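Local atomic coordinates of thiamine-monophosphate kinase (Aquifex aeolicus, PDB entry 1VQV), a protein that catalyses the ATP-dependent phosphorylation of thiamine monophosphate to thiamine diphosphate, the active form of vitamin B1. Residues 147-152 against 201-206; 160-165 against 241-246; 63-68 against 105-110; 176-181 against 245-250. All blocks are in the same frame, centred on the assembly; numbering follows the deposited sequence.

Contact 1: 147-152 against 201-206; sequences LGDSVF and YANASM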
# COMPACT_ATOMS: atom_id res chain seq x y z
N LEU B 147 32.76 -8.85 -12.46
CA LEU B 147 33.66 -9.99 -12.63
C LEU B 147 34.69 -9.92 -11.52
O LEU B 147 35.21 -8.84 -11.21
CB LEU B 147 34.36 -9.97 -14.00
CG LEU B 147 33.51 -9.94 -15.28
CD1 LEU B 147 34.34 -10.50 -16.42
CD2 LEU B 147 32.24 -10.77 -15.12
N GLY B 148 34.96 -11.07 -10.92
CA GLY B 148 35.91 -11.12 -9.83
C GLY B 148 35.21 -11.08 -8.48
O GLY B 148 35.76 -11.55 -7.49
N ASP B 149 33.99 -10.53 -8.43
CA ASP B 149 33.24 -10.45 -7.16
C ASP B 149 32.99 -11.81 -6.51
O ASP B 149 32.69 -12.79 -7.20
CB ASP B 149 31.85 -9.81 -7.36
CG ASP B 149 31.88 -8.29 -7.32
OD1 ASP B 149 32.81 -7.70 -6.73
OD2 ASP B 149 30.93 -7.68 -7.87
N SER B 150 33.11 -11.85 -5.19
CA SER B 150 32.78 -13.08 -4.48
C SER B 150 31.27 -12.97 -4.21
O SER B 150 30.68 -11.89 -4.36
CB SER B 150 33.56 -13.20 -3.17
OG SER B 150 34.88 -13.68 -3.40
N VAL B 151 30.63 -14.08 -3.85
CA VAL B 151 29.20 -14.02 -3.58
C VAL B 151 28.93 -14.38 -2.13
O VAL B 151 29.25 -15.48 -1.68
CB VAL B 151 28.40 -14.95 -4.55
CG1 VAL B 151 26.90 -14.73 -4.38
CG2 VAL B 151 28.81 -14.68 -5.99
N PHE B 152 28.35 -13.44 -1.38
CA PHE B 152 28.05 -13.67 0.03
C PHE B 152 26.56 -13.69 0.33
O PHE B 152 25.75 -13.19 -0.46
CB PHE B 152 28.65 -12.56 0.92
CG PHE B 152 30.11 -12.33 0.72
CD1 PHE B 152 30.56 -11.57 -0.36
CD2 PHE B 152 31.03 -12.85 1.62
CE1 PHE B 152 31.93 -11.33 -0.54
CE2 PHE B 152 32.39 -12.62 1.46
CZ PHE B 152 32.85 -11.86 0.37
N TYR B 201 29.79 -1.33 0.15
CA TYR B 201 30.65 -2.29 -0.51
C TYR B 201 30.00 -3.21 -1.51
O TYR B 201 30.68 -3.84 -2.31
CB TYR B 201 31.37 -3.14 0.55
CG TYR B 201 32.48 -2.39 1.26
CD1 TYR B 201 32.39 -2.09 2.62
CD2 TYR B 201 33.60 -1.94 0.56
CE1 TYR B 201 33.39 -1.35 3.25
CE2 TYR B 201 34.59 -1.22 1.17
CZ TYR B 201 34.49 -0.92 2.51
OH TYR B 201 35.46 -0.17 3.11
N ALA B 202 28.68 -3.30 -1.48
CA ALA B 202 28.01 -4.19 -2.42
C ALA B 202 27.88 -3.59 -3.81
O ALA B 202 27.49 -2.44 -3.96
CB ALA B 202 26.64 -4.57 -1.88
N ASN B 203 28.21 -4.39 -4.82
CA ASN B 203 28.07 -3.97 -6.21
C ASN B 203 26.74 -4.50 -6.65
O ASN B 203 26.07 -3.91 -7.49
CB ASN B 203 29.14 -4.57 -7.11
CG ASN B 203 30.52 -4.23 -6.69
OD1 ASN B 203 30.83 -3.07 -6.40
ND2 ASN B 203 31.37 -5.23 -6.66
N ALA B 204 26.37 -5.65 -6.10
CA ALA B 204 25.09 -6.28 -6.39
C ALA B 204 24.52 -6.70 -5.02
O ALA B 204 25.26 -7.18 -4.16
CB ALA B 204 25.29 -7.51 -7.29
N SER B 205 23.21 -6.49 -4.80
CA SER B 205 22.57 -6.88 -3.53
C SER B 205 21.08 -7.15 -3.72
O SER B 205 20.47 -6.68 -4.67
CB SER B 205 22.74 -5.79 -2.46
OG SER B 205 22.29 -6.25 -1.18
N MSE B 206 20.50 -7.91 -2.79
CA MSE B 206 19.08 -8.26 -2.85
C MSE B 206 18.70 -9.23 -1.74
O MSE B 206 19.50 -10.04 -1.28
CB MSE B 206 18.75 -8.92 -4.18
CG MSE B 206 18.96 -10.41 -4.17
SE MSE B 206 18.49 -11.22 -5.89
CE MSE B 206 20.25 -11.11 -6.72

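Contact 2: 160-165 against 241-246; sequences SRAGLE and KMYCEK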
# COMPACT_ATOMS: atom_id res chain seq x y z
N SER B 160 13.57 -20.71 7.52
CA SER B 160 12.17 -20.33 7.35
C SER B 160 11.33 -21.49 6.77
O SER B 160 10.21 -21.74 7.20
CB SER B 160 12.10 -19.09 6.45
OG SER B 160 10.80 -18.54 6.37
N ARG B 161 11.88 -22.23 5.82
CA ARG B 161 11.15 -23.34 5.21
C ARG B 161 10.84 -24.49 6.16
O ARG B 161 9.76 -25.08 6.11
CB ARG B 161 11.91 -23.89 4.01
CG ARG B 161 11.39 -25.23 3.51
CD ARG B 161 11.95 -25.55 2.15
NE ARG B 161 11.87 -26.97 1.84
CZ ARG B 161 12.05 -27.48 0.63
NH1 ARG B 161 12.30 -26.67 -0.40
NH2 ARG B 161 11.97 -28.79 0.44
N ALA B 162 11.81 -24.84 7.01
CA ALA B 162 11.62 -25.92 7.96
C ALA B 162 10.57 -25.49 8.99
O ALA B 162 9.76 -26.31 9.46
CB ALA B 162 12.95 -26.27 8.64
N GLY B 163 10.58 -24.20 9.33
CA GLY B 163 9.63 -23.64 10.28
C GLY B 163 8.19 -23.65 9.79
O GLY B 163 7.27 -23.94 10.55
N LEU B 164 8.00 -23.32 8.52
CA LEU B 164 6.66 -23.32 7.94
C LEU B 164 6.12 -24.74 7.92
O LEU B 164 4.92 -24.98 8.13
CB LEU B 164 6.71 -22.76 6.51
CG LEU B 164 5.41 -22.87 5.70
CD1 LEU B 164 4.26 -22.25 6.48
CD2 LEU B 164 5.59 -22.19 4.35
N GLU B 165 7.00 -25.70 7.65
CA GLU B 165 6.62 -27.10 7.61
C GLU B 165 6.28 -27.58 9.02
O GLU B 165 5.35 -28.37 9.19
CB GLU B 165 7.75 -27.94 7.01
CG GLU B 165 7.86 -27.86 5.49
CD GLU B 165 9.20 -28.36 4.98
OE1 GLU B 165 9.73 -29.32 5.56
OE2 GLU B 165 9.72 -27.80 4.01
N LYS B 241 19.88 -28.48 10.56
CA LYS B 241 20.57 -29.77 10.46
C LYS B 241 19.76 -30.82 11.21
O LYS B 241 19.42 -31.88 10.67
CB LYS B 241 21.97 -29.67 11.04
CG LYS B 241 22.92 -28.97 10.12
CD LYS B 241 24.25 -28.79 10.78
CE LYS B 241 25.25 -28.17 9.82
NZ LYS B 241 26.53 -28.05 10.54
N MSE B 242 19.45 -30.50 12.47
CA MSE B 242 18.68 -31.36 13.35
C MSE B 242 17.30 -31.65 12.75
O MSE B 242 16.88 -32.80 12.65
CB MSE B 242 18.55 -30.70 14.72
CG MSE B 242 19.90 -30.30 15.31
SE MSE B 242 19.80 -29.50 17.09
CE MSE B 242 20.01 -27.60 16.67
N TYR B 243 16.61 -30.59 12.32
CA TYR B 243 15.31 -30.74 11.71
C TYR B 243 15.40 -31.77 10.58
O TYR B 243 14.56 -32.66 10.45
CB TYR B 243 14.85 -29.42 11.11
CG TYR B 243 13.60 -29.58 10.29
CD1 TYR B 243 12.34 -29.59 10.89
CD2 TYR B 243 13.68 -29.80 8.91
CE1 TYR B 243 11.19 -29.81 10.15
CE2 TYR B 243 12.53 -30.02 8.15
CZ TYR B 243 11.29 -30.02 8.78
OH TYR B 243 10.16 -30.24 8.05
N CYS B 244 16.43 -31.62 9.76
CA CYS B 244 16.66 -32.52 8.63
C CYS B 244 16.86 -33.96 9.08
O CYS B 244 16.15 -34.86 8.63
CB CYS B 244 17.87 -32.05 7.83
SG CYS B 244 17.49 -30.70 6.73
N GLU B 245 17.83 -34.18 9.96
CA GLU B 245 18.09 -35.51 10.45
C GLU B 245 16.79 -36.10 11.00
O GLU B 245 16.38 -37.18 10.61
CB GLU B 245 19.18 -35.48 11.54
CG GLU B 245 19.63 -36.86 12.07
CD GLU B 245 19.92 -37.87 10.94
OE1 GLU B 245 18.97 -38.27 10.22
OE2 GLU B 245 21.11 -38.27 10.76
N LYS B 246 16.14 -35.36 11.89
CA LYS B 246 14.91 -35.84 12.49
C LYS B 246 13.80 -36.17 11.52
O LYS B 246 13.09 -37.15 11.73
CB LYS B 246 14.37 -34.86 13.52
CG LYS B 246 13.04 -35.29 14.13
CD LYS B 246 12.75 -34.47 15.35
CE LYS B 246 11.44 -34.80 16.00
NZ LYS B 246 11.44 -34.10 17.32

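Contact 3: 63-68 against 105-110; sequences KAISVN and KRACEF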
# COMPACT_ATOMS: atom_id res chain seq x y z
N LYS B 63 6.14 -9.22 11.67
CA LYS B 63 6.48 -9.63 10.33
C LYS B 63 6.02 -8.61 9.27
O LYS B 63 6.75 -8.34 8.33
CB LYS B 63 5.88 -11.00 10.04
CG LYS B 63 6.43 -11.68 8.82
CD LYS B 63 6.18 -13.17 8.90
CE LYS B 63 6.70 -13.87 7.67
NZ LYS B 63 6.47 -15.34 7.72
N ALA B 64 4.83 -8.05 9.44
CA ALA B 64 4.31 -7.09 8.47
C ALA B 64 5.30 -5.96 8.21
O ALA B 64 5.47 -5.51 7.08
CB ALA B 64 2.98 -6.53 8.94
N ILE B 65 5.95 -5.50 9.27
CA ILE B 65 6.94 -4.45 9.16
C ILE B 65 8.30 -4.99 8.70
O ILE B 65 8.98 -4.40 7.87
CB ILE B 65 7.10 -3.72 10.50
CG1 ILE B 65 5.82 -2.93 10.82
CG2 ILE B 65 8.34 -2.81 10.48
CD1 ILE B 65 5.49 -1.85 9.83
N SER B 66 8.69 -6.14 9.24
CA SER B 66 9.97 -6.73 8.89
C SER B 66 10.15 -7.13 7.43
O SER B 66 11.25 -6.99 6.90
CB SER B 66 10.26 -7.94 9.78
OG SER B 66 10.73 -7.53 11.05
N VAL B 67 9.12 -7.63 6.77
CA VAL B 67 9.29 -8.02 5.38
C VAL B 67 9.63 -6.79 4.54
O VAL B 67 10.55 -6.83 3.73
CB VAL B 67 8.03 -8.71 4.82
CG1 VAL B 67 8.23 -9.05 3.36
CG2 VAL B 67 7.74 -9.97 5.61
N ASN B 68 8.91 -5.70 4.75
CA ASN B 68 9.18 -4.50 3.98
C ASN B 68 10.54 -3.91 4.27
O ASN B 68 11.18 -3.36 3.38
CB ASN B 68 8.12 -3.44 4.23
CG ASN B 68 6.92 -3.65 3.37
OD1 ASN B 68 7.04 -4.09 2.24
ND2 ASN B 68 5.75 -3.33 3.89
N LYS B 105 4.35 -1.92 16.56
CA LYS B 105 5.01 -0.86 17.31
C LYS B 105 6.44 -1.29 17.67
O LYS B 105 7.38 -0.51 17.58
CB LYS B 105 4.24 -0.56 18.60
CG LYS B 105 4.73 0.67 19.35
CD LYS B 105 4.35 0.61 20.82
CE LYS B 105 4.86 1.82 21.60
NZ LYS B 105 4.71 1.65 23.08
N ARG B 106 6.57 -2.55 18.07
CA ARG B 106 7.85 -3.12 18.46
C ARG B 106 8.83 -3.19 17.28
O ARG B 106 10.03 -3.01 17.46
CB ARG B 106 7.64 -4.52 19.06
CG ARG B 106 7.03 -4.51 20.45
CD ARG B 106 6.72 -5.92 20.93
NE ARG B 106 6.21 -5.94 22.30
CZ ARG B 106 5.63 -6.99 22.88
NH1 ARG B 106 5.49 -8.13 22.21
NH2 ARG B 106 5.19 -6.90 24.13
N ALA B 107 8.32 -3.45 16.08
CA ALA B 107 9.16 -3.53 14.90
C ALA B 107 9.65 -2.14 14.50
O ALA B 107 10.81 -1.96 14.10
CB ALA B 107 8.40 -4.16 13.76
N CYS B 108 8.76 -1.16 14.63
CA CYS B 108 9.08 0.21 14.30
C CYS B 108 10.10 0.75 15.30
O CYS B 108 11.06 1.42 14.91
CB CYS B 108 7.82 1.08 14.31
SG CYS B 108 6.67 0.77 12.95
N GLU B 109 9.90 0.46 16.58
CA GLU B 109 10.83 0.91 17.61
C GLU B 109 12.20 0.36 17.31
O GLU B 109 13.21 1.06 17.43
CB GLU B 109 10.40 0.43 18.99
CG GLU B 109 9.05 0.93 19.41
CD GLU B 109 8.62 0.46 20.79
OE1 GLU B 109 8.88 -0.73 21.13
OE2 GLU B 109 8.00 1.27 21.52
N PHE B 110 12.23 -0.90 16.90
CA PHE B 110 13.48 -1.56 16.59
C PHE B 110 14.19 -0.99 15.37
O PHE B 110 15.32 -0.53 15.48
CB PHE B 110 13.23 -3.06 16.36
CG PHE B 110 14.49 -3.85 16.25
CD1 PHE B 110 15.25 -4.12 17.39
CD2 PHE B 110 14.96 -4.28 15.02
CE1 PHE B 110 16.45 -4.80 17.30
CE2 PHE B 110 16.16 -4.96 14.92
CZ PHE B 110 16.91 -5.22 16.06

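Contact 4: 176-181 against 245-250; sequences PFELAL and EKYGKN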
# COMPACT_ATOMS: atom_id res chain seq x y z
N PRO B 176 12.95 -27.13 21.27
CA PRO B 176 13.56 -25.80 21.08
C PRO B 176 14.17 -25.63 19.69
O PRO B 176 13.91 -24.64 19.03
CB PRO B 176 14.65 -25.76 22.17
CG PRO B 176 14.24 -26.81 23.14
CD PRO B 176 13.73 -27.95 22.32
N PHE B 177 14.95 -26.62 19.27
CA PHE B 177 15.57 -26.50 17.97
C PHE B 177 14.49 -26.27 16.93
O PHE B 177 14.72 -25.59 15.94
CB PHE B 177 16.43 -27.73 17.66
CG PHE B 177 15.72 -28.83 16.93
CD1 PHE B 177 15.49 -28.75 15.57
CD2 PHE B 177 15.35 -30.00 17.61
CE1 PHE B 177 14.92 -29.82 14.87
CE2 PHE B 177 14.78 -31.07 16.93
CZ PHE B 177 14.57 -30.98 15.56
N GLU B 178 13.30 -26.80 17.19
CA GLU B 178 12.19 -26.63 16.27
C GLU B 178 11.57 -25.25 16.44
O GLU B 178 11.12 -24.64 15.47
CB GLU B 178 11.16 -27.74 16.48
CG GLU B 178 11.74 -29.11 16.15
CD GLU B 178 10.83 -30.26 16.51
OE1 GLU B 178 10.38 -30.34 17.67
OE2 GLU B 178 10.58 -31.12 15.64
N LEU B 179 11.57 -24.74 17.67
CA LEU B 179 11.02 -23.42 17.93
C LEU B 179 11.82 -22.32 17.24
O LEU B 179 11.25 -21.45 16.59
CB LEU B 179 10.94 -23.15 19.44
CG LEU B 179 9.82 -23.87 20.21
CD1 LEU B 179 9.83 -23.38 21.65
CD2 LEU B 179 8.46 -23.59 19.56
N ALA B 180 13.14 -22.36 17.39
CA ALA B 180 14.01 -21.37 16.78
C ALA B 180 13.77 -21.30 15.28
O ALA B 180 13.92 -20.24 14.66
CB ALA B 180 15.46 -21.72 17.05
N LEU B 181 13.38 -22.43 14.70
CA LEU B 181 13.10 -22.52 13.27
C LEU B 181 11.79 -21.83 12.91
O LEU B 181 11.70 -21.12 11.91
CB LEU B 181 13.03 -23.99 12.83
CG LEU B 181 14.37 -24.71 12.71
CD1 LEU B 181 14.17 -26.18 12.36
CD2 LEU B 181 15.19 -24.00 11.65
N GLU B 245 17.83 -34.18 9.96
CA GLU B 245 18.09 -35.51 10.45
C GLU B 245 16.79 -36.10 11.00
O GLU B 245 16.38 -37.18 10.61
CB GLU B 245 19.18 -35.48 11.54
CG GLU B 245 19.63 -36.86 12.07
CD GLU B 245 19.92 -37.87 10.94
OE1 GLU B 245 18.97 -38.27 10.22
OE2 GLU B 245 21.11 -38.27 10.76
N LYS B 246 16.14 -35.36 11.89
CA LYS B 246 14.91 -35.84 12.49
C LYS B 246 13.80 -36.17 11.52
O LYS B 246 13.09 -37.15 11.73
CB LYS B 246 14.37 -34.86 13.52
CG LYS B 246 13.04 -35.29 14.13
CD LYS B 246 12.75 -34.47 15.35
CE LYS B 246 11.44 -34.80 16.00
NZ LYS B 246 11.44 -34.10 17.32
N TYR B 247 13.61 -35.36 10.49
CA TYR B 247 12.55 -35.63 9.51
C TYR B 247 13.19 -36.15 8.24
O TYR B 247 12.58 -36.11 7.17
CB TYR B 247 11.72 -34.38 9.21
CG TYR B 247 11.05 -33.84 10.45
CD1 TYR B 247 11.80 -33.12 11.38
CD2 TYR B 247 9.73 -34.16 10.76
CE1 TYR B 247 11.26 -32.73 12.59
CE2 TYR B 247 9.17 -33.78 11.97
CZ TYR B 247 9.94 -33.07 12.89
OH TYR B 247 9.42 -32.74 14.12
N GLY B 248 14.43 -36.62 8.39
CA GLY B 248 15.19 -37.17 7.28
C GLY B 248 15.09 -36.40 5.97
O GLY B 248 14.36 -36.79 5.06
N LYS B 249 15.84 -35.31 5.86
CA LYS B 249 15.81 -34.52 4.64
C LYS B 249 17.19 -33.96 4.34
O LYS B 249 18.10 -34.07 5.17
CB LYS B 249 14.79 -33.40 4.77
CG LYS B 249 13.38 -33.92 4.83
CD LYS B 249 12.37 -32.79 4.85
CE LYS B 249 10.99 -33.29 4.45
NZ LYS B 249 10.97 -33.75 3.03
N ASN B 250 17.37 -33.37 3.16
CA ASN B 250 18.68 -32.83 2.81
C ASN B 250 18.81 -31.35 3.11
O ASN B 250 18.22 -30.51 2.42
CB ASN B 250 19.04 -33.07 1.35
CG ASN B 250 20.42 -32.52 0.99
OD1 ASN B 250 21.41 -32.83 1.66
ND2 ASN B 250 20.48 -31.71 -0.05

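Contact 1: 147-152 against 201-206
D149 and N203 carry this contact alone, carboxylate to carboxamide, at the near ends of two strands that do not pair with each other. The 147-152 segment approaches through a bend at G148, whose positive phi of 97° would drive a beta carbon against the carbonyl oxygen of L147 and so calls for glycine. Next comes D149. Its CG stands opposite the carbonyl carbon and beside the backbone N (chi1 -84°), which sends the carboxylate across to N203. There the amide group donates from ND2 to OD2 of D149 over 2.8 Å, nearly in its own plane, and meets the syn lone pair of that oxygen. The two flat groups lie almost coplanar, with 19° between their planes. The same OD2 also accepts a hydrogen bond from the hydroxyl of T267, so one oxygen of the buried D149 binds both N203, just ahead of strand 204-208, and T267 of strand 263-268. With an alanine at D149, the amide of N203 would probably be set free to turn and the T267 hydroxyl would lose this acceptor. Beyond D149 the chain enters strand 150-153, which pairs through its backbone with strand 263-268 (S150 with H268). On the other segment, N203 and A204 both face T267 in a classic beta bulge. The arrangement is a side-chain hydrogen bond spanning two strands that flank a third, near one edge of the mixed sheet: strand 263-268 runs between 150-153 and 204-208 and pairs antiparallel with each.

Contact 2: 160-165 against 241-246
The polar part of the contact is a single hydrogen bond, from Y243 OH to E165 OE1 at 2.7 Å. The hydroxyl meets the carboxylate on its anti side, tilted out of the carboxylate plane, and the ring and carboxylate planes are turned 61° against each other. OE1 is shared: Y254 OH, from helix 251-256, is hydrogen-bonded to it as well, so two tyrosine hydroxyls hold one oxygen. The apolar part is a CH-pi contact. A162 CB sits over one face of the Y243 ring, 3.7 Å from its centroid and 14° off the ring normal. With CG anti to the backbone N (chi1 171°), the Y243 ring is carried out from helix 238-246 to present a face to A162. This is helix-on-helix packing, with one large aromatic side chain set against an alanine at the closest approach, where the CA atoms of A162 and Y243 are 7.1 Å apart. Charge enters within helix 159-168, one turn apart: R161 NE makes a salt bridge to E165 OE2 at 3.2 Å, though its hydrogen bond is weak. The guanidinium also donates from NH1 to F257 O and makes a cation-pi contact with the Y254 ring.

Contact 3: 63-68 against 105-110
I65 and A107 meet where helices 57-73 and 94-111 come closest, their CA atoms 6.2 Å apart. Here the packing is tight and purely aliphatic. The methyl CB of A107 rests against the branch point of I65, touching CB and CG2 at 3.5 Å each. With CG1 beside the backbone N (chi1 -68°), CG2 takes the position anti to that nitrogen and faces the alanine, while the longer branch runs on past it. The end of that branch is held less closely: CD1 of I65 lies 4.2 Å from C108 SG. V104 and Y111 of helix 94-111 also touch I65, and W62 leans on A107, so the junction is buried. The outward side of helix 94-111 is different in kind. E109 is exposed there, and K105 packs against T18 of the second subunit; R106 and F110 are exposed on a flank. Along the flank of helix 57-73, A64 lies on I128 and V130 of the sheet, within the AIR synthase-related N-terminal domain. Helix 94-111 is the connection of a beta-alpha-beta crossover between the adjacent parallel strands 77-88 and 114-122. Between the two segments the contact is apolar; just beyond it S66 OG and Y111 OH form a hydrogen bond between the helices. The close approach at I65 is consistent with the small alanine allowing the two backbones to draw together.

Contact 4: 176-181 against 245-250
The ring of F177 is met at its edge by the aliphatic chain of K246, CZ to CD 3.9 Å, while CG of the neighbouring E178 lies over the centre of one face. The Y247 ring is likewise met at its edge and in its plane, by OE2 of E178. There Y247 OH donates to OE2 over 2.5 Å, approaching nearly in line with the C-O bond, the ring and carboxylate planes 35° apart. E178 reaches this point through an extended chain, its CG beside the backbone N (chi1 -64°). Y247 is the first residue to leave helix 238-246, which ends in a Schellman motif: G248, with positive phi, is the C-prime residue, G248 N bonds to E245 O and K249 N to C244 O. The tyrosine that reaches E178 thus sits just where the helix is being closed off. The second interaction of OE2 is a long salt bridge to K246 NZ at 3.5 Å, while OE1 accepts a hydrogen bond from the backbone N of E175. A leucine in place of E178 would probably leave the Y247 hydroxyl without its acceptor and K246 without this negative partner. Beyond the contact, the Y247 ring packs on L166 of helix 159-168 and stacks with Y243.

In the fold
Contacts 2 and 4 form one cluster, their centres 4 Å apart: both use helix 238-246, which packs against 159-168 in one and 176-186 in the other, and Y243 CB touches L181 CD1 at 3.5 Å. Contact 3 comes within about 6 Å of contact 2 at the nearest atoms without touching it, and a hydrogen bond from K63 NZ to H185 O ties its helix 57-73 to helix 176-186. Contact 1 stands apart, centres 27 to 31 Å from the others. The I65 side chain lies about 7 Å from that of the magnesium ligand D43, and the N203 side chain about 10 Å from that of the ATP-binding R142; contacts 2 and 4 are away from these sites.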